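Local coordinates for replication initiation and membrane attachment protein (Geobacillus stearothermophilus 10, PDB 5WTN), which forms a tetrameric primosomal protein that probably helps to initiate and restart DNA replication by assisting helicase loading, at residues A[8-22]-A[52-66]. Numbering follows the deposited sequence.
Sequences LIAVDRYTVQSRGVL and ELELLDGQEATHHRL
Tyr14 holds its CG between the backbone N and the carbonyl carbon (chi1 68°), which turns the ring off strand 13-17 and against Glu52, Leu56, Ala61 and Leu66; His63, with CG anti to its carbonyl carbon (chi1 -79°), sets a face of its imidazole against the CD2 edge of that ring. The two rings form an edge-to-face pair with centroids 5.0 Å apart. Leu8 CD1 lies over the other face of the imidazole, 3.6 Å from the His63 ring centroid, so the imidazole lies between a methyl and an aromatic edge. Its rotation is held by two bonds: in the ring plane His63 ND1 donates an almost straight bond of 3.2 Å to Asp12 O, which also accepts from His63 N, while NE2 is hydrogen-bonded to Tyr107 OH on strand 104-109. At the far end of the tyrosine, OH donates to the anti lone pair of Glu52 OE1 (2.6 Å), a carboxylate also paired with Arg65; Leu66 CD1 covers one ring face and Leu56 CD1 meets Tyr14 CE1 at 3.7 Å. A leucine in place of Tyr14 would probably leave Glu52 OE1 without its hydroxyl donor and His63 without its aromatic neighbour. Farther along, Val16 CG1 packs on Leu53 CD1 at 4.0 Å. Paired backbone bonds between Tyr14 and Ala61 make 61-62 a short antiparallel edge strand of a mixed four-stranded sheet, consistent with a winged-helix-like fold, with side chains of helices 40-55 and 63-70 packed against Tyr14.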
loop_
_atom_site.group_PDB
_atom_site.type_symbol
_atom_site.label_atom_id
_atom_site.label_comp_id
_atom_site.label_asym_id
_atom_site.label_seq_id
_atom_site.Cartn_x
_atom_site.Cartn_y
_atom_site.Cartn_z
ATOM N N LEU A 8 21.033 -27.461 3.093
ATOM C CA LEU A 8 20.818 -26.391 4.054
ATOM C C LEU A 8 20.873 -26.865 5.513
ATOM O O LEU A 8 20.152 -27.790 5.915
ATOM C CB LEU A 8 19.442 -25.763 3.777
ATOM C CG LEU A 8 18.914 -24.635 4.640
ATOM C CD1 LEU A 8 19.666 -23.393 4.297
ATOM C CD2 LEU A 8 17.432 -24.482 4.385
ATOM N N ILE A 9 21.707 -26.213 6.318
ATOM C CA ILE A 9 21.727 -26.466 7.767
ATOM C C ILE A 9 21.489 -25.164 8.540
ATOM O O ILE A 9 21.672 -24.079 7.995
ATOM C CB ILE A 9 23.039 -27.139 8.231
ATOM C CG1 ILE A 9 24.245 -26.243 7.958
ATOM C CG2 ILE A 9 23.235 -28.456 7.541
ATOM C CD1 ILE A 9 25.547 -26.845 8.377
ATOM N N ALA A 10 21.083 -25.267 9.802
ATOM C CA ALA A 10 20.647 -24.098 10.573
ATOM C C ALA A 10 21.669 -22.972 10.690
ATOM O O ALA A 10 21.286 -21.815 10.852
ATOM C CB ALA A 10 20.165 -24.505 11.947
ATOM N N VAL A 11 22.957 -23.293 10.620
ATOM C CA VAL A 11 23.967 -22.263 10.831
ATOM C C VAL A 11 24.378 -21.616 9.532
ATOM O O VAL A 11 25.245 -20.729 9.531
ATOM C CB VAL A 11 25.245 -22.784 11.567
ATOM C CG1 VAL A 11 24.939 -23.107 13.021
ATOM C CG2 VAL A 11 25.887 -23.966 10.822
ATOM N N ASP A 12 23.795 -22.075 8.427
ATOM C CA ASP A 12 24.055 -21.443 7.137
ATOM C C ASP A 12 23.490 -20.022 7.162
ATOM O O ASP A 12 22.504 -19.726 7.858
ATOM C CB ASP A 12 23.432 -22.242 5.987
ATOM C CG ASP A 12 24.209 -23.510 5.652
ATOM O OD1 ASP A 12 25.442 -23.514 5.876
ATOM O OD2 ASP A 12 23.591 -24.496 5.151
ATOM N N ARG A 13 24.108 -19.118 6.411
ATOM C CA ARG A 13 23.697 -17.714 6.447
ATOM C C ARG A 13 22.984 -17.250 5.176
ATOM O O ARG A 13 23.283 -17.724 4.081
ATOM C CB ARG A 13 24.903 -16.812 6.725
ATOM C CG ARG A 13 25.663 -17.165 7.993
ATOM C CD ARG A 13 26.687 -16.097 8.339
ATOM N NE ARG A 13 27.346 -15.565 7.149
ATOM C CZ ARG A 13 28.409 -16.118 6.573
ATOM N NH1 ARG A 13 28.939 -17.224 7.078
ATOM N NH2 ARG A 13 28.943 -15.566 5.493
ATOM N N TYR A 14 22.046 -16.318 5.330
ATOM C CA TYR A 14 21.361 -15.738 4.181
ATOM C C TYR A 14 21.339 -14.219 4.189
ATOM O O TYR A 14 21.624 -13.563 5.196
ATOM C CB TYR A 14 19.937 -16.257 4.074
ATOM C CG TYR A 14 19.023 -15.789 5.178
ATOM C CD1 TYR A 14 18.169 -14.701 4.995
ATOM C CD2 TYR A 14 18.979 -16.452 6.392
ATOM C CE1 TYR A 14 17.301 -14.284 6.002
ATOM C CE2 TYR A 14 18.109 -16.038 7.408
ATOM C CZ TYR A 14 17.280 -14.953 7.205
ATOM O OH TYR A 14 16.434 -14.548 8.211
ATOM N N THR A 15 21.007 -13.676 3.030
ATOM C CA THR A 15 20.582 -12.300 2.911
ATOM C C THR A 15 19.354 -12.303 2.011
ATOM O O THR A 15 19.211 -13.193 1.169
ATOM C CB THR A 15 21.684 -11.428 2.316
ATOM O OG1 THR A 15 21.176 -10.103 2.150
ATOM C CG2 THR A 15 22.125 -11.951 0.954
ATOM N N VAL A 16 18.456 -11.338 2.204
ATOM C CA VAL A 16 17.307 -11.160 1.316
ATOM C C VAL A 16 17.474 -9.911 0.471
ATOM O O VAL A 16 17.714 -8.823 0.999
ATOM C CB VAL A 16 16.017 -10.960 2.090
ATOM C CG1 VAL A 16 14.819 -11.008 1.125
ATOM C CG2 VAL A 16 15.890 -11.972 3.180
ATOM N N GLN A 17 17.300 -10.049 -0.837
ATOM C CA GLN A 17 17.406 -8.896 -1.738
ATOM C C GLN A 17 16.315 -8.836 -2.816
ATOM O O GLN A 17 15.636 -9.839 -3.107
ATOM C CB GLN A 17 18.820 -8.837 -2.343
ATOM C CG GLN A 17 19.851 -8.452 -1.292
ATOM C CD GLN A 17 21.277 -8.585 -1.733
ATOM O OE1 GLN A 17 22.057 -9.301 -1.100
ATOM N NE2 GLN A 17 21.653 -7.878 -2.793
ATOM N N SER A 18 16.109 -7.653 -3.386
ATOM C CA SER A 18 15.203 -7.553 -4.525
ATOM C C SER A 18 15.544 -6.366 -5.378
ATOM O O SER A 18 15.946 -5.331 -4.843
ATOM C CB SER A 18 13.754 -7.429 -4.050
ATOM O OG SER A 18 12.858 -7.786 -5.084
ATOM N N ARG A 19 15.366 -6.486 -6.693
ATOM C CA ARG A 19 15.373 -5.287 -7.522
ATOM C C ARG A 19 13.950 -4.806 -7.814
ATOM O O ARG A 19 13.740 -3.786 -8.486
ATOM C CB ARG A 19 16.268 -5.395 -8.777
ATOM C CG ARG A 19 16.472 -6.794 -9.358
ATOM C CD ARG A 19 17.885 -7.352 -9.108
ATOM N NE ARG A 19 18.202 -7.437 -7.679
ATOM C CZ ARG A 19 19.108 -6.676 -7.061
ATOM N NH1 ARG A 19 19.819 -5.781 -7.750
ATOM N NH2 ARG A 19 19.318 -6.822 -5.756
ATOM N N GLY A 20 12.974 -5.540 -7.294
ATOM C CA GLY A 20 11.585 -5.128 -7.385
ATOM C C GLY A 20 11.068 -4.584 -6.062
ATOM O O GLY A 20 11.716 -4.717 -5.020
ATOM N N VAL A 21 9.902 -3.951 -6.100
ATOM C CA VAL A 21 9.174 -3.661 -4.867
ATOM C C VAL A 21 7.857 -4.421 -4.911
ATOM O O VAL A 21 7.159 -4.455 -5.930
ATOM C CB VAL A 21 8.949 -2.148 -4.623
ATOM C CG1 VAL A 21 8.089 -1.919 -3.369
ATOM C CG2 VAL A 21 10.278 -1.449 -4.475
ATOM N N LEU A 22 7.539 -5.060 -3.806
ATOM C CA LEU A 22 6.396 -5.934 -3.762
ATOM C C LEU A 22 5.256 -5.037 -3.263
ATOM O O LEU A 22 5.392 -4.399 -2.222
ATOM C CB LEU A 22 6.729 -7.123 -2.829
ATOM C CG LEU A 22 8.227 -7.577 -2.965
ATOM C CD1 LEU A 22 8.807 -8.573 -1.903
ATOM C CD2 LEU A 22 8.534 -8.121 -4.364
ATOM N N GLU A 52 11.464 -9.705 5.742
ATOM C CA GLU A 52 12.885 -9.739 6.073
ATOM C C GLU A 52 13.692 -8.774 5.250
ATOM O O GLU A 52 14.686 -8.238 5.727
ATOM C CB GLU A 52 13.460 -11.151 5.933
ATOM C CG GLU A 52 13.464 -11.960 7.237
ATOM C CD GLU A 52 14.473 -11.438 8.241
ATOM O OE1 GLU A 52 15.523 -12.091 8.456
ATOM O OE2 GLU A 52 14.223 -10.371 8.830
ATOM N N LEU A 53 13.268 -8.574 4.011
ATOM C CA LEU A 53 13.875 -7.612 3.086
ATOM C C LEU A 53 14.033 -6.244 3.734
ATOM O O LEU A 53 15.082 -5.618 3.639
ATOM C CB LEU A 53 12.970 -7.476 1.857
ATOM C CG LEU A 53 13.417 -6.608 0.696
ATOM C CD1 LEU A 53 14.747 -7.102 0.191
ATOM C CD2 LEU A 53 12.364 -6.720 -0.376
ATOM N N GLU A 54 12.987 -5.797 4.421
ATOM C CA GLU A 54 13.003 -4.497 5.083
ATOM C C GLU A 54 13.700 -4.533 6.443
ATOM O O GLU A 54 14.454 -3.622 6.784
ATOM C CB GLU A 54 11.578 -3.960 5.240
ATOM C CG GLU A 54 10.906 -3.591 3.928
ATOM C CD GLU A 54 9.963 -2.412 4.067
ATOM O OE1 GLU A 54 10.386 -1.373 4.617
ATOM O OE2 GLU A 54 8.799 -2.524 3.628
ATOM N N LEU A 55 13.443 -5.583 7.218
ATOM C CA LEU A 55 13.998 -5.694 8.559
ATOM C C LEU A 55 15.513 -5.896 8.609
ATOM O O LEU A 55 16.205 -5.075 9.212
ATOM C CB LEU A 55 13.279 -6.788 9.330
ATOM C CG LEU A 55 13.685 -7.005 10.783
ATOM C CD1 LEU A 55 13.835 -5.677 11.505
ATOM C CD2 LEU A 55 12.636 -7.882 11.456
ATOM N N LEU A 56 16.028 -6.968 8.004
ATOM C CA LEU A 56 17.466 -7.070 7.788
ATOM C C LEU A 56 17.706 -6.009 6.772
ATOM O O LEU A 56 17.035 -6.018 5.739
ATOM C CB LEU A 56 17.813 -8.378 7.102
ATOM C CG LEU A 56 18.071 -9.657 7.874
ATOM C CD1 LEU A 56 17.944 -10.803 6.896
ATOM C CD2 LEU A 56 19.464 -9.584 8.430
ATOM N N ASP A 57 18.603 -5.065 6.985
ATOM C CA ASP A 57 18.740 -4.146 5.869
ATOM C C ASP A 57 20.063 -4.468 5.217
ATOM O O ASP A 57 21.115 -3.984 5.647
ATOM C CB ASP A 57 18.700 -2.700 6.354
ATOM C CG ASP A 57 18.669 -1.697 5.204
ATOM O OD1 ASP A 57 17.858 -1.872 4.266
ATOM O OD2 ASP A 57 19.468 -0.735 5.233
ATOM N N GLY A 58 20.002 -5.232 4.135
ATOM C CA GLY A 58 21.203 -5.749 3.504
ATOM C C GLY A 58 22.071 -6.677 4.343
ATOM O O GLY A 58 23.131 -7.090 3.893
ATOM N N GLN A 59 21.630 -7.018 5.550
ATOM C CA GLN A 59 22.492 -7.714 6.511
ATOM C C GLN A 59 22.335 -9.239 6.552
ATOM O O GLN A 59 21.405 -9.793 5.968
ATOM C CB GLN A 59 22.266 -7.154 7.919
ATOM C CG GLN A 59 22.926 -5.811 8.177
ATOM C CD GLN A 59 22.557 -5.248 9.540
ATOM O OE1 GLN A 59 21.371 -5.134 9.877
ATOM N NE2 GLN A 59 23.570 -4.900 10.337
ATOM N N GLU A 60 23.261 -9.891 7.248
ATOM C CA GLU A 60 23.277 -11.342 7.343
ATOM C C GLU A 60 22.498 -11.847 8.551
ATOM O O GLU A 60 22.343 -11.149 9.552
ATOM C CB GLU A 60 24.717 -11.857 7.397
ATOM C CG GLU A 60 25.608 -11.324 6.287
ATOM C CD GLU A 60 26.764 -12.253 5.970
ATOM O OE1 GLU A 60 27.101 -13.098 6.827
ATOM O OE2 GLU A 60 27.336 -12.138 4.866
ATOM N N ALA A 61 22.013 -13.077 8.435
ATOM C CA ALA A 61 21.267 -13.743 9.485
ATOM C C ALA A 61 21.501 -15.237 9.305
ATOM O O ALA A 61 21.945 -15.671 8.247
ATOM C CB ALA A 61 19.800 -13.411 9.361
ATOM N N THR A 62 21.230 -16.021 10.334
ATOM C CA THR A 62 21.367 -17.472 10.225
ATOM C C THR A 62 19.968 -17.996 10.135
ATOM O O THR A 62 19.038 -17.358 10.631
ATOM C CB THR A 62 22.110 -18.109 11.430
ATOM O OG1 THR A 62 21.292 -18.057 12.609
ATOM C CG2 THR A 62 23.423 -17.397 11.693
ATOM N N HIS A 63 19.784 -19.139 9.497
ATOM C CA HIS A 63 18.424 -19.638 9.323
ATOM C C HIS A 63 17.665 -19.861 10.635
ATOM O O HIS A 63 16.456 -20.091 10.616
ATOM C CB HIS A 63 18.412 -20.886 8.450
ATOM C CG HIS A 63 18.537 -20.588 6.989
ATOM N ND1 HIS A 63 19.711 -20.141 6.418
ATOM C CD2 HIS A 63 17.637 -20.678 5.984
ATOM C CE1 HIS A 63 19.524 -19.964 5.123
ATOM N NE2 HIS A 63 18.276 -20.286 4.835
ATOM N N HIS A 64 18.377 -19.817 11.762
ATOM C CA HIS A 64 17.741 -19.829 13.067
ATOM C C HIS A 64 16.718 -18.714 13.132
ATOM O O HIS A 64 15.590 -18.915 13.585
ATOM C CB HIS A 64 18.785 -19.624 14.154
ATOM C CG HIS A 64 19.444 -20.888 14.596
ATOM N ND1 HIS A 64 18.765 -22.085 14.691
ATOM C CD2 HIS A 64 20.722 -21.147 14.972
ATOM C CE1 HIS A 64 19.592 -23.028 15.104
ATOM N NE2 HIS A 64 20.784 -22.483 15.282
ATOM N N ARG A 65 17.114 -17.539 12.653
ATOM C CA ARG A 65 16.227 -16.382 12.650
ATOM C C ARG A 65 14.893 -16.636 11.920
ATOM O O ARG A 65 13.834 -16.368 12.461
ATOM C CB ARG A 65 16.950 -15.191 12.047
ATOM C CG ARG A 65 16.139 -13.923 11.991
ATOM C CD ARG A 65 16.984 -12.863 11.375
ATOM N NE ARG A 65 16.290 -11.615 11.120
ATOM C CZ ARG A 65 16.851 -10.427 11.308
ATOM N NH1 ARG A 65 18.093 -10.364 11.781
ATOM N NH2 ARG A 65 16.175 -9.312 11.037
ATOM N N LEU A 66 14.965 -17.210 10.724
ATOM C CA LEU A 66 13.763 -17.575 9.983
ATOM C C LEU A 66 12.894 -18.574 10.752
ATOM O O LEU A 66 11.666 -18.494 10.717
ATOM C CB LEU A 66 14.132 -18.150 8.613
ATOM C CG LEU A 66 14.393 -17.133 7.499
ATOM C CD1 LEU A 66 14.724 -17.840 6.194
ATOM C CD2 LEU A 66 13.198 -16.209 7.325
HETATM O O HOH W 1 19.578 -9.242 3.876
HETATM O O HOH W 2 18.225 -6.875 3.649
#